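Local coordinates for sulfotransferase (Mycobacterium tuberculosis, PDB 2ZQ5), which probably transfers a sulfuryl group from the donor PAPS to an acceptor molecule, as other enzymes of the sulfotransferase family do, at residues A[237-242]-A[301-306]; A[262-267]-A[363-368]; A[18-23]-A[64-69]. One frame throughout, in Å; residues are numbered along the deposited sequence.

Interaction 1: A[237-242]-A[301-306]; sequences FALDAL and NAARAK
L239 lays its CD2 methyl on the backbone of 301-306, 3.5 Å from R304 CA, while L239 CB stands 4.1 Å from A303 CB. This is the tight, buried side of the contact. The small methyl of A303 lets the CA atoms of L239 and A303 come within 6.4 Å, and the branched leucine packs beside it, where F300 and F312 also touch it. With CG anti to the backbone N (chi1 -177°), the leucine end leans toward R304, which offers its CB; the extended arginine then leads away to a salt bridge with D314. In this sulfotransferase fold, with its parallel sheet, helix 239-245 lies in the connection from strand 227-231 to strand 250-255, and helix 282-304 in the one from 250-255 to the edge strand 312-316. Toward solvent, polar chemistry takes over. D240 and K306 cross at about a right angle, and K306 NZ forms a salt bridge of 2.8 Å to the syn lone pair of D240 OD1. Bends at chi3 and chi4 curl the flexible lysine back, letting its NZ also bond A303 O at 3.2 Å, in the carbonyl plane. The same D240 OD1 is hydrogen-bonded to Y307 OH as well.

Interaction 2: A[262-267]-A[363-368]; sequences MASMCS and HSYSLA
Two different first torsions bring Y365 and L367 onto helix 262-272. In Y365, CG stands between the backbone N and the carbonyl carbon (chi1 53°), and the ring comes to lie along the helix flank formed by A263, S264 and S267. In L367, CG is instead beside the backbone N and anti to the carbonyl carbon (chi1 -75°), which lets the CD2 methyl drop toward the first turn. S267 CB sits over one face of the tyrosine ring in a CH-pi contact, 4.1 Å from the centroid and offset toward the rim; a side chain as small as serine lets the ring lie this close. At the ring edge, near its plane, A263 CB is 3.7 Å from Y365 CD1. The phenol end passes S264, with Y365 OH 3.5 Å from S264 CB. A263 suits the middle of this surface because a single methyl serves both neighbours: its CB also packs 3.9 Å from L367 CD2, and the CA atoms of A263 and L367 approach to 4.9 Å. The branched leucine is long enough to reach M262 as well, its CD2 lying 3.9 Å from M262 CB. Helix 262-272 follows strand 250-255; in cytosolic sulfotransferases the corresponding helix begins beside the 3'-phosphate of PAPS, so the start of this helix probably lies near the cofactor site, with the loop 363-368 packed against it. S264 also touches R101. Behind the helix, M262 rests on A289 and M290 of helix 282-304, whereas L367 also touches V374 and V377 of helix 374-380.

Interaction 3: A[18-23]-A[64-69]; sequences ASATKL and FLRGAL
The carbonyl oxygen of S19 is gripped twice: a water that also joins it to R66 donates to S19 O at 2.7 Å, and L23 N gives it the helical hydrogen bond at 3.1 Å. That water in turn accepts from R66 NH1, also at 3.1 Å, so the charged end of the arginine reaches this carbonyl through a water bridge. A long, partly exposed residue suits this place, since its stem can pack while its charged end can still reach water. R66 starts with CG anti to the backbone N, and a bend at chi3 (68°) turns the guanidinium along the flank of helix 13-24. Its apolar portion lies against S19, with R66 CD 3.6 Å from S19 CB, and R66 CG rests near the backbone N of A20. Beyond the bend, L23 CD2 stands 3.7 Å above the guanidinium plane and over its centre, a methyl laid on a flat cation, with L23 running square to the arginine. The hydroxyl of S19 is engaged within its own helix, S19 OG being hydrogen-bonded to E15 O. On the more buried side the chemistry is purely aliphatic: A20 CB meets L69 CB at 3.9 Å. Alanine allows close approach here, the CA atoms of A20 and R66 lying 5.5 Å apart. The axes of the short segments 18-23 and 64-69 pass at 8.6 Å, with a crossing angle of -64°. Farther along helix 55-81, A20 also touches V70 and L73, and L69 turns to L16 and H17. Helix 36-50 lines the neighbouring side, where Y36 touches L69 and where L43, L44 and Y47 receive L65, so that three consecutive helices of the N-terminal region pack together.

In the fold
None of the three contacts touches another, and none lies wholly in the core; each pairs a buried apolar part with a more exposed one. Interactions 1 and 2 are linked through helix 282-304, which supplies a segment to interaction 1 and backs helix 262-272 in interaction 2, and both belong to the sheet-bearing part of the fold. Interaction 3 comes earlier in the chain and joins helices alone. Its nearest atoms are about 17 Å from interaction 1 and about 15 Å from interaction 2. The chemistry differs: a direct salt bridge in interaction 1, a water-bridged arginine in interaction 3, and in interaction 2 uncharged side chains, a tyrosine ring and a leucine against alanine, methionine and two serines.

Interaction 1: A[237-242]-A[301-306]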
ATOM      1  N   PHE A 237       5.251   9.028  -4.307  1.00  5.74           N
ATOM      2  CA  PHE A 237       6.457   8.808  -5.104  1.00  5.89           C
ATOM      3  C   PHE A 237       6.227   8.581  -6.590  1.00  5.23           C
ATOM      4  O   PHE A 237       7.131   8.808  -7.406  1.00  9.13           O
ATOM      5  CB  PHE A 237       7.203   7.570  -4.581  1.00  5.72           C
ATOM      6  CG  PHE A 237       7.605   7.643  -3.132  1.00  5.09           C
ATOM      7  CD1 PHE A 237       8.909   7.981  -2.779  1.00  7.25           C
ATOM      8  CD2 PHE A 237       6.694   7.341  -2.123  1.00  6.03           C
ATOM      9  CE1 PHE A 237       9.298   8.012  -1.441  1.00  7.58           C
ATOM     10  CE2 PHE A 237       7.076   7.373  -0.782  1.00  7.82           C
ATOM     11  CZ  PHE A 237       8.383   7.708  -0.444  1.00  8.60           C
ATOM     12  N   ALA A 238       5.031   8.125  -6.942  1.00  5.22           N
ATOM     13  CA  ALA A 238       4.734   7.772  -8.326  1.00  4.43           C
ATOM     14  C   ALA A 238       3.579   8.520  -8.961  1.00  5.32           C
ATOM     15  O   ALA A 238       2.840   7.955  -9.767  1.00  5.90           O
ATOM     16  CB  ALA A 238       4.473   6.270  -8.406  1.00  7.41           C
ATOM     17  N   LEU A 239       3.431   9.795  -8.627  1.00  5.98           N
ATOM     18  CA  LEU A 239       2.333  10.565  -9.178  1.00  6.24           C
ATOM     19  C   LEU A 239       2.331  10.613 -10.705  1.00  6.17           C
ATOM     20  O   LEU A 239       1.266  10.539 -11.318  1.00  6.81           O
ATOM     21  CB  LEU A 239       2.339  11.983  -8.609  1.00  7.41           C
ATOM     22  CG  LEU A 239       1.172  12.853  -9.079  1.00  6.65           C
ATOM     23  CD1 LEU A 239      -0.157  12.203  -8.704  1.00  7.81           C
ATOM     24  CD2 LEU A 239       1.295  14.236  -8.456  1.00  8.22           C
ATOM     25  N   ASP A 240       3.500  10.736 -11.331  1.00  6.15           N
ATOM     26  CA  ASP A 240       3.520  10.779 -12.789  1.00  6.32           C
ATOM     27  C   ASP A 240       2.981   9.481 -13.379  1.00  6.28           C
ATOM     28  O   ASP A 240       2.232   9.506 -14.354  1.00  8.28           O
ATOM     29  CB  ASP A 240       4.931  11.046 -13.330  1.00  5.85           C
ATOM     30  CG  ASP A 240       5.416  12.458 -13.039  1.00  9.78           C
ATOM     31  OD1 ASP A 240       4.606  13.405 -13.125  1.00 10.75           O
ATOM     32  OD2 ASP A 240       6.616  12.620 -12.738  1.00 13.13           O
ATOM     33  N   ALA A 241       3.352   8.347 -12.787  1.00  6.65           N
ATOM     34  CA  ALA A 241       2.875   7.059 -13.274  1.00  6.10           C
ATOM     35  C   ALA A 241       1.378   6.946 -13.029  1.00  7.01           C
ATOM     36  O   ALA A 241       0.634   6.410 -13.854  1.00  6.74           O
ATOM     37  CB  ALA A 241       3.609   5.920 -12.569  1.00  7.25           C
ATOM     38  N   LEU A 242       0.942   7.452 -11.882  1.00  6.33           N
ATOM     39  CA  LEU A 242      -0.463   7.421 -11.523  1.00  5.67           C
ATOM     40  C   LEU A 242      -1.277   8.203 -12.552  1.00  6.51           C
ATOM     41  O   LEU A 242      -2.267   7.695 -13.083  1.00  6.20           O
ATOM     42  CB  LEU A 242      -0.639   8.013 -10.119  1.00  5.93           C
ATOM     43  CG  LEU A 242      -1.998   7.903  -9.421  1.00  5.43           C
ATOM     44  CD1 LEU A 242      -1.806   8.163  -7.934  1.00  7.16           C
ATOM     45  CD2 LEU A 242      -2.999   8.883 -10.018  1.00  7.07           C
ATOM     46  N   ASN A 301       5.209  16.873  -4.348  1.00  6.74           N
ATOM     47  CA  ASN A 301       5.096  18.304  -4.631  1.00  7.68           C
ATOM     48  C   ASN A 301       5.657  18.648  -6.007  1.00  8.86           C
ATOM     49  O   ASN A 301       5.037  19.383  -6.773  1.00 11.67           O
ATOM     50  CB  ASN A 301       5.844  19.142  -3.590  1.00  9.68           C
ATOM     51  CG  ASN A 301       5.119  19.223  -2.269  1.00 13.23           C
ATOM     52  OD1 ASN A 301       3.913  18.993  -2.194  1.00 17.00           O
ATOM     53  ND2 ASN A 301       5.847  19.577  -1.217  1.00 14.83           N
ATOM     54  N   ALA A 302       6.837  18.122  -6.315  1.00  9.11           N
ATOM     55  CA  ALA A 302       7.482  18.406  -7.591  1.00  9.38           C
ATOM     56  C   ALA A 302       6.655  17.951  -8.785  1.00  9.86           C
ATOM     57  O   ALA A 302       6.523  18.680  -9.768  1.00 11.67           O
ATOM     58  CB  ALA A 302       8.868  17.754  -7.634  1.00  9.95           C
ATOM     59  N   ALA A 303       6.091  16.753  -8.694  1.00  9.51           N
ATOM     60  CA  ALA A 303       5.300  16.196  -9.782  1.00  8.36           C
ATOM     61  C   ALA A 303       3.906  16.798  -9.919  1.00  8.64           C
ATOM     62  O   ALA A 303       3.400  16.968 -11.024  1.00  9.38           O
ATOM     63  CB  ALA A 303       5.191  14.685  -9.616  1.00  9.58           C
ATOM     64  N   ARG A 304       3.289  17.117  -8.791  1.00  9.21           N
ATOM     65  CA  ARG A 304       1.943  17.676  -8.777  1.00  9.34           C
ATOM     66  C   ARG A 304       1.807  18.992  -9.546  1.00  9.65           C
ATOM     67  O   ARG A 304       0.760  19.273 -10.130  1.00  9.57           O
ATOM     68  CB  ARG A 304       1.512  17.862  -7.323  1.00 10.20           C
ATOM     69  CG  ARG A 304       0.173  18.532  -7.100  1.00 10.75           C
ATOM     70  CD  ARG A 304      -0.087  18.619  -5.607  1.00 11.90           C
ATOM     71  NE  ARG A 304      -1.304  19.352  -5.289  1.00 14.08           N
ATOM     72  CZ  ARG A 304      -1.798  19.465  -4.063  1.00 12.48           C
ATOM     73  NH1 ARG A 304      -1.173  18.890  -3.041  1.00 13.73           N
ATOM     74  NH2 ARG A 304      -2.915  20.146  -3.858  1.00 15.22           N
ATOM     75  N   ALA A 305       2.870  19.788  -9.556  1.00 10.07           N
ATOM     76  CA  ALA A 305       2.848  21.082 -10.231  1.00 11.39           C
ATOM     77  C   ALA A 305       2.450  21.063 -11.710  1.00 12.55           C
ATOM     78  O   ALA A 305       1.818  22.004 -12.193  1.00 13.71           O
ATOM     79  CB  ALA A 305       4.207  21.764 -10.071  1.00 11.25           C
ATOM     80  N   LYS A 306       2.803  20.002 -12.430  1.00 12.05           N
ATOM     81  CA  LYS A 306       2.496  19.930 -13.858  1.00 13.49           C
ATOM     82  C   LYS A 306       1.067  19.522 -14.195  1.00 12.90           C
ATOM     83  O   LYS A 306       0.683  19.529 -15.365  1.00 13.37           O
ATOM     84  CB  LYS A 306       3.446  18.956 -14.557  1.00 15.59           C
ATOM     85  CG  LYS A 306       3.050  17.500 -14.398  1.00 17.52           C
ATOM     86  CD  LYS A 306       3.917  16.577 -15.238  1.00 17.95           C
ATOM     87  CE  LYS A 306       5.342  16.557 -14.729  1.00 16.94           C
ATOM     88  NZ  LYS A 306       5.381  16.103 -13.316  1.00 14.39           N
TER

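Interaction 2: A[262-267]-A[363-368]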
ATOM      1  N   MET A 262       6.786  11.665  13.522  1.00  6.70           N
ATOM      2  CA  MET A 262       7.984  10.891  13.193  1.00  6.12           C
ATOM      3  C   MET A 262       8.318   9.823  14.237  1.00  7.05           C
ATOM      4  O   MET A 262       8.625   8.682  13.883  1.00  6.62           O
ATOM      5  CB  MET A 262       9.185  11.822  12.987  1.00  6.17           C
ATOM      6  CG  MET A 262      10.486  11.109  12.584  1.00  7.23           C
ATOM      7  SD  MET A 262      10.381   9.992  11.141  1.00  7.98           S
ATOM      8  CE  MET A 262      10.249  11.157   9.806  1.00  9.78           C
ATOM      9  N   ALA A 263       8.257  10.169  15.519  1.00  6.84           N
ATOM     10  CA  ALA A 263       8.562   9.174  16.547  1.00  7.37           C
ATOM     11  C   ALA A 263       7.573   8.013  16.478  1.00  7.90           C
ATOM     12  O   ALA A 263       7.964   6.849  16.565  1.00  8.08           O
ATOM     13  CB  ALA A 263       8.528   9.813  17.933  1.00  8.03           C
ATOM     14  N   SER A 264       6.294   8.339  16.307  1.00  8.09           N
ATOM     15  CA  SER A 264       5.241   7.331  16.224  1.00  8.60           C
ATOM     16  C   SER A 264       5.456   6.430  15.012  1.00  7.50           C
ATOM     17  O   SER A 264       5.259   5.215  15.084  1.00  8.48           O
ATOM     18  CB  SER A 264       3.874   8.014  16.127  1.00 10.62           C
ATOM     19  OG  SER A 264       2.828   7.062  16.029  1.00 17.23           O
ATOM     20  N   MET A 265       5.860   7.032  13.898  1.00  7.71           N
ATOM     21  CA  MET A 265       6.114   6.288  12.671  1.00  8.40           C
ATOM     22  C   MET A 265       7.244   5.288  12.885  1.00  8.29           C
ATOM     23  O   MET A 265       7.157   4.132  12.463  1.00  9.58           O
ATOM     24  CB  MET A 265       6.483   7.252  11.543  1.00  9.83           C
ATOM     25  CG  MET A 265       5.355   8.187  11.138  1.00 11.99           C
ATOM     26  SD  MET A 265       5.924   9.548  10.103  1.00 14.09           S
ATOM     27  CE  MET A 265       6.537   8.657   8.697  1.00 16.92           C
ATOM     28  N   CYS A 266       8.306   5.737  13.546  1.00  8.06           N
ATOM     29  CA  CYS A 266       9.449   4.875  13.811  1.00  8.26           C
ATOM     30  C   CYS A 266       9.104   3.771  14.804  1.00  8.42           C
ATOM     31  O   CYS A 266       9.549   2.634  14.656  1.00  9.42           O
ATOM     32  CB  CYS A 266      10.621   5.705  14.337  1.00  7.69           C
ATOM     33  SG  CYS A 266      11.344   6.827  13.111  1.00 10.00           S
ATOM     34  N   SER A 267       8.308   4.112  15.815  1.00  8.46           N
ATOM     35  CA  SER A 267       7.898   3.145  16.823  1.00  8.38           C
ATOM     36  C   SER A 267       7.059   2.044  16.181  1.00  8.69           C
ATOM     37  O   SER A 267       7.188   0.871  16.532  1.00  8.95           O
ATOM     38  CB  SER A 267       7.100   3.843  17.924  1.00  8.80           C
ATOM     39  OG  SER A 267       6.723   2.931  18.942  1.00 12.13           O
ATOM     40  N   HIS A 363       6.024   0.805  26.740  1.00 23.81           N
ATOM     41  CA  HIS A 363       6.178   2.138  27.310  1.00 21.13           C
ATOM     42  C   HIS A 363       6.160   3.236  26.251  1.00 19.83           C
ATOM     43  O   HIS A 363       5.800   3.000  25.096  1.00 20.90           O
ATOM     44  CB  HIS A 363       7.474   2.212  28.120  1.00 21.76           C
ATOM     45  CG  HIS A 363       8.629   1.518  27.469  1.00 25.97           C
ATOM     46  ND1 HIS A 363       8.668   0.152  27.293  1.00 27.48           N
ATOM     47  CD2 HIS A 363       9.776   2.000  26.934  1.00 28.30           C
ATOM     48  CE1 HIS A 363       9.790  -0.179  26.679  1.00 30.75           C
ATOM     49  NE2 HIS A 363      10.480   0.924  26.448  1.00 31.34           N
ATOM     50  N   SER A 364       6.557   4.440  26.646  1.00 15.84           N
ATOM     51  CA  SER A 364       6.559   5.576  25.734  1.00 14.72           C
ATOM     52  C   SER A 364       7.727   5.577  24.760  1.00 14.15           C
ATOM     53  O   SER A 364       8.696   4.839  24.929  1.00 15.84           O
ATOM     54  CB  SER A 364       6.560   6.882  26.528  1.00 16.71           C
ATOM     55  OG  SER A 364       5.440   6.945  27.390  1.00 20.66           O
ATOM     56  N   TYR A 365       7.618   6.416  23.737  1.00 12.17           N
ATOM     57  CA  TYR A 365       8.659   6.544  22.728  1.00 11.98           C
ATOM     58  C   TYR A 365       8.956   8.022  22.505  1.00 11.52           C
ATOM     59  O   TYR A 365       8.115   8.882  22.780  1.00 12.59           O
ATOM     60  CB  TYR A 365       8.220   5.869  21.417  1.00 12.30           C
ATOM     61  CG  TYR A 365       6.874   6.321  20.894  1.00 13.57           C
ATOM     62  CD1 TYR A 365       6.727   7.555  20.261  1.00 13.59           C
ATOM     63  CD2 TYR A 365       5.738   5.526  21.059  1.00 16.43           C
ATOM     64  CE1 TYR A 365       5.485   7.990  19.807  1.00 15.65           C
ATOM     65  CE2 TYR A 365       4.489   5.953  20.608  1.00 17.12           C
ATOM     66  CZ  TYR A 365       4.370   7.186  19.985  1.00 17.26           C
ATOM     67  OH  TYR A 365       3.140   7.625  19.550  1.00 19.82           O
ATOM     68  N   SER A 366      10.157   8.316  22.017  1.00 11.05           N
ATOM     69  CA  SER A 366      10.569   9.694  21.771  1.00 10.22           C
ATOM     70  C   SER A 366      11.414   9.764  20.511  1.00  9.34           C
ATOM     71  O   SER A 366      11.857   8.738  19.996  1.00  9.74           O
ATOM     72  CB  SER A 366      11.406  10.214  22.942  1.00 10.55           C
ATOM     73  OG  SER A 366      12.676   9.580  22.967  1.00 14.14           O
ATOM     74  N   LEU A 367      11.634  10.978  20.016  1.00  9.20           N
ATOM     75  CA  LEU A 367      12.457  11.160  18.832  1.00  8.03           C
ATOM     76  C   LEU A 367      13.890  10.734  19.137  1.00  8.14           C
ATOM     77  O   LEU A 367      14.581  10.202  18.275  1.00  7.91           O
ATOM     78  CB  LEU A 367      12.428  12.623  18.383  1.00  8.12           C
ATOM     79  CG  LEU A 367      11.139  13.077  17.698  1.00  7.42           C
ATOM     80  CD1 LEU A 367      11.140  14.586  17.524  1.00  9.74           C
ATOM     81  CD2 LEU A 367      11.019  12.389  16.349  1.00  8.05           C
ATOM     82  N   ALA A 368      14.328  10.959  20.373  1.00  9.14           N
ATOM     83  CA  ALA A 368      15.680  10.591  20.775  1.00  9.52           C
ATOM     84  C   ALA A 368      15.922   9.089  20.635  1.00  9.26           C
ATOM     85  O   ALA A 368      17.042   8.657  20.349  1.00  9.92           O
ATOM     86  CB  ALA A 368      15.937  11.033  22.215  1.00  9.34           C
TER

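Interaction 3: A[18-23]-A[64-69]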
ATOM      1  N   ALA A  18      10.078 -20.988  -7.767  1.00 11.40           N
ATOM      2  CA  ALA A  18       9.785 -22.397  -7.539  1.00 10.86           C
ATOM      3  C   ALA A  18       8.862 -22.592  -6.338  1.00 11.16           C
ATOM      4  O   ALA A  18       7.929 -23.396  -6.392  1.00 11.59           O
ATOM      5  CB  ALA A  18      11.080 -23.176  -7.342  1.00 11.05           C
ATOM      6  N   SER A  19       9.111 -21.860  -5.254  1.00 10.03           N
ATOM      7  CA  SER A  19       8.277 -21.976  -4.062  1.00 10.05           C
ATOM      8  C   SER A  19       6.859 -21.478  -4.312  1.00  9.34           C
ATOM      9  O   SER A  19       5.897 -22.025  -3.774  1.00 11.15           O
ATOM     10  CB  SER A  19       8.885 -21.196  -2.893  1.00 11.66           C
ATOM     11  OG  SER A  19      10.098 -21.787  -2.463  1.00 14.76           O
ATOM     12  N   ALA A  20       6.728 -20.427  -5.115  1.00  9.23           N
ATOM     13  CA  ALA A  20       5.411 -19.887  -5.428  1.00  9.03           C
ATOM     14  C   ALA A  20       4.637 -20.932  -6.221  1.00  8.71           C
ATOM     15  O   ALA A  20       3.476 -21.217  -5.927  1.00  9.37           O
ATOM     16  CB  ALA A  20       5.547 -18.601  -6.239  1.00  9.02           C
ATOM     17  N   THR A  21       5.291 -21.505  -7.225  1.00  9.00           N
ATOM     18  CA  THR A  21       4.663 -22.528  -8.053  1.00 10.54           C
ATOM     19  C   THR A  21       4.338 -23.783  -7.246  1.00 11.92           C
ATOM     20  O   THR A  21       3.320 -24.435  -7.479  1.00 12.44           O
ATOM     21  CB  THR A  21       5.569 -22.906  -9.241  1.00 10.83           C
ATOM     22  OG1 THR A  21       5.632 -21.805 -10.155  1.00 11.18           O
ATOM     23  CG2 THR A  21       5.027 -24.131  -9.966  1.00 10.67           C
ATOM     24  N   LYS A  22       5.197 -24.119  -6.292  1.00 12.19           N
ATOM     25  CA  LYS A  22       4.975 -25.299  -5.468  1.00 12.48           C
ATOM     26  C   LYS A  22       3.714 -25.141  -4.625  1.00 12.80           C
ATOM     27  O   LYS A  22       2.962 -26.094  -4.431  1.00 16.28           O
ATOM     28  CB  LYS A  22       6.183 -25.538  -4.559  1.00 12.90           C
ATOM     29  CG  LYS A  22       6.071 -26.768  -3.670  1.00 17.40           C
ATOM     30  CD  LYS A  22       7.278 -26.877  -2.754  1.00 20.13           C
ATOM     31  CE  LYS A  22       7.168 -28.061  -1.811  1.00 23.40           C
ATOM     32  NZ  LYS A  22       8.317 -28.103  -0.862  1.00 25.53           N
ATOM     33  N   LEU A  23       3.474 -23.925  -4.146  1.00 11.96           N
ATOM     34  CA  LEU A  23       2.316 -23.654  -3.306  1.00 11.80           C
ATOM     35  C   LEU A  23       0.960 -23.713  -4.015  1.00 13.22           C
ATOM     36  O   LEU A  23       0.036 -24.364  -3.530  1.00 14.26           O
ATOM     37  CB  LEU A  23       2.478 -22.290  -2.623  1.00 13.38           C
ATOM     38  CG  LEU A  23       1.418 -21.914  -1.587  1.00 14.01           C
ATOM     39  CD1 LEU A  23       1.457 -22.898  -0.427  1.00 17.25           C
ATOM     40  CD2 LEU A  23       1.675 -20.498  -1.089  1.00 16.27           C
ATOM     41  N   PHE A  64       7.136 -13.216   2.620  1.00 11.66           N
ATOM     42  CA  PHE A  64       6.531 -12.070   1.951  1.00  9.96           C
ATOM     43  C   PHE A  64       6.826 -12.021   0.457  1.00  9.49           C
ATOM     44  O   PHE A  64       5.952 -11.672  -0.339  1.00 10.71           O
ATOM     45  CB  PHE A  64       6.998 -10.751   2.579  1.00 10.42           C
ATOM     46  CG  PHE A  64       6.744 -10.648   4.055  1.00 11.43           C
ATOM     47  CD1 PHE A  64       5.578 -11.157   4.617  1.00 12.77           C
ATOM     48  CD2 PHE A  64       7.667 -10.014   4.880  1.00 13.14           C
ATOM     49  CE1 PHE A  64       5.334 -11.033   5.985  1.00 13.65           C
ATOM     50  CE2 PHE A  64       7.431  -9.883   6.247  1.00 14.19           C
ATOM     51  CZ  PHE A  64       6.264 -10.395   6.799  1.00 13.30           C
ATOM     52  N   LEU A  65       8.056 -12.349   0.071  1.00  9.21           N
ATOM     53  CA  LEU A  65       8.415 -12.316  -1.338  1.00  8.67           C
ATOM     54  C   LEU A  65       7.744 -13.451  -2.099  1.00  9.33           C
ATOM     55  O   LEU A  65       7.287 -13.258  -3.226  1.00  8.41           O
ATOM     56  CB  LEU A  65       9.939 -12.353  -1.509  1.00  9.15           C
ATOM     57  CG  LEU A  65      10.661 -11.122  -0.939  1.00  9.75           C
ATOM     58  CD1 LEU A  65      12.152 -11.258  -1.192  1.00 12.68           C
ATOM     59  CD2 LEU A  65      10.124  -9.839  -1.586  1.00 11.08           C
ATOM     60  N   ARG A  66       7.674 -14.632  -1.493  1.00  8.39           N
ATOM     61  CA  ARG A  66       7.001 -15.742  -2.156  1.00  9.19           C
ATOM     62  C   ARG A  66       5.536 -15.338  -2.316  1.00  9.00           C
ATOM     63  O   ARG A  66       4.912 -15.615  -3.341  1.00  9.05           O
ATOM     64  CB  ARG A  66       7.078 -17.019  -1.316  1.00 10.41           C
ATOM     65  CG  ARG A  66       6.440 -18.216  -2.012  1.00 12.21           C
ATOM     66  CD  ARG A  66       6.281 -19.415  -1.087  1.00 13.83           C
ATOM     67  NE  ARG A  66       5.300 -19.154  -0.038  1.00 15.94           N
ATOM     68  CZ  ARG A  66       4.885 -20.059   0.842  1.00 18.11           C
ATOM     69  NH1 ARG A  66       5.367 -21.294   0.805  1.00 18.66           N
ATOM     70  NH2 ARG A  66       3.986 -19.728   1.760  1.00 19.21           N
ATOM     71  N   GLY A  67       4.999 -14.671  -1.295  1.00  7.98           N
ATOM     72  CA  GLY A  67       3.614 -14.238  -1.334  1.00  8.71           C
ATOM     73  C   GLY A  67       3.339 -13.276  -2.471  1.00  7.36           C
ATOM     74  O   GLY A  67       2.278 -13.326  -3.090  1.00  8.32           O
ATOM     75  N   ALA A  68       4.290 -12.391  -2.744  1.00  7.37           N
ATOM     76  CA  ALA A  68       4.138 -11.427  -3.823  1.00  7.39           C
ATOM     77  C   ALA A  68       4.069 -12.161  -5.160  1.00  7.41           C
ATOM     78  O   ALA A  68       3.268 -11.809  -6.027  1.00  7.16           O
ATOM     79  CB  ALA A  68       5.304 -10.446  -3.818  1.00  7.93           C
ATOM     80  N   LEU A  69       4.903 -13.184  -5.323  1.00  7.56           N
ATOM     81  CA  LEU A  69       4.924 -13.952  -6.561  1.00  7.29           C
ATOM     82  C   LEU A  69       3.686 -14.831  -6.704  1.00  7.01           C
ATOM     83  O   LEU A  69       3.203 -15.049  -7.814  1.00  6.60           O
ATOM     84  CB  LEU A  69       6.193 -14.805  -6.646  1.00  6.28           C
ATOM     85  CG  LEU A  69       7.494 -14.007  -6.798  1.00  7.15           C
ATOM     86  CD1 LEU A  69       8.649 -14.975  -7.035  1.00  9.24           C
ATOM     87  CD2 LEU A  69       7.378 -13.034  -7.963  1.00  9.47           C
TER
HETATM   88  O   HOH W   1       6.340 -23.258  -1.435  1.00 19.94           O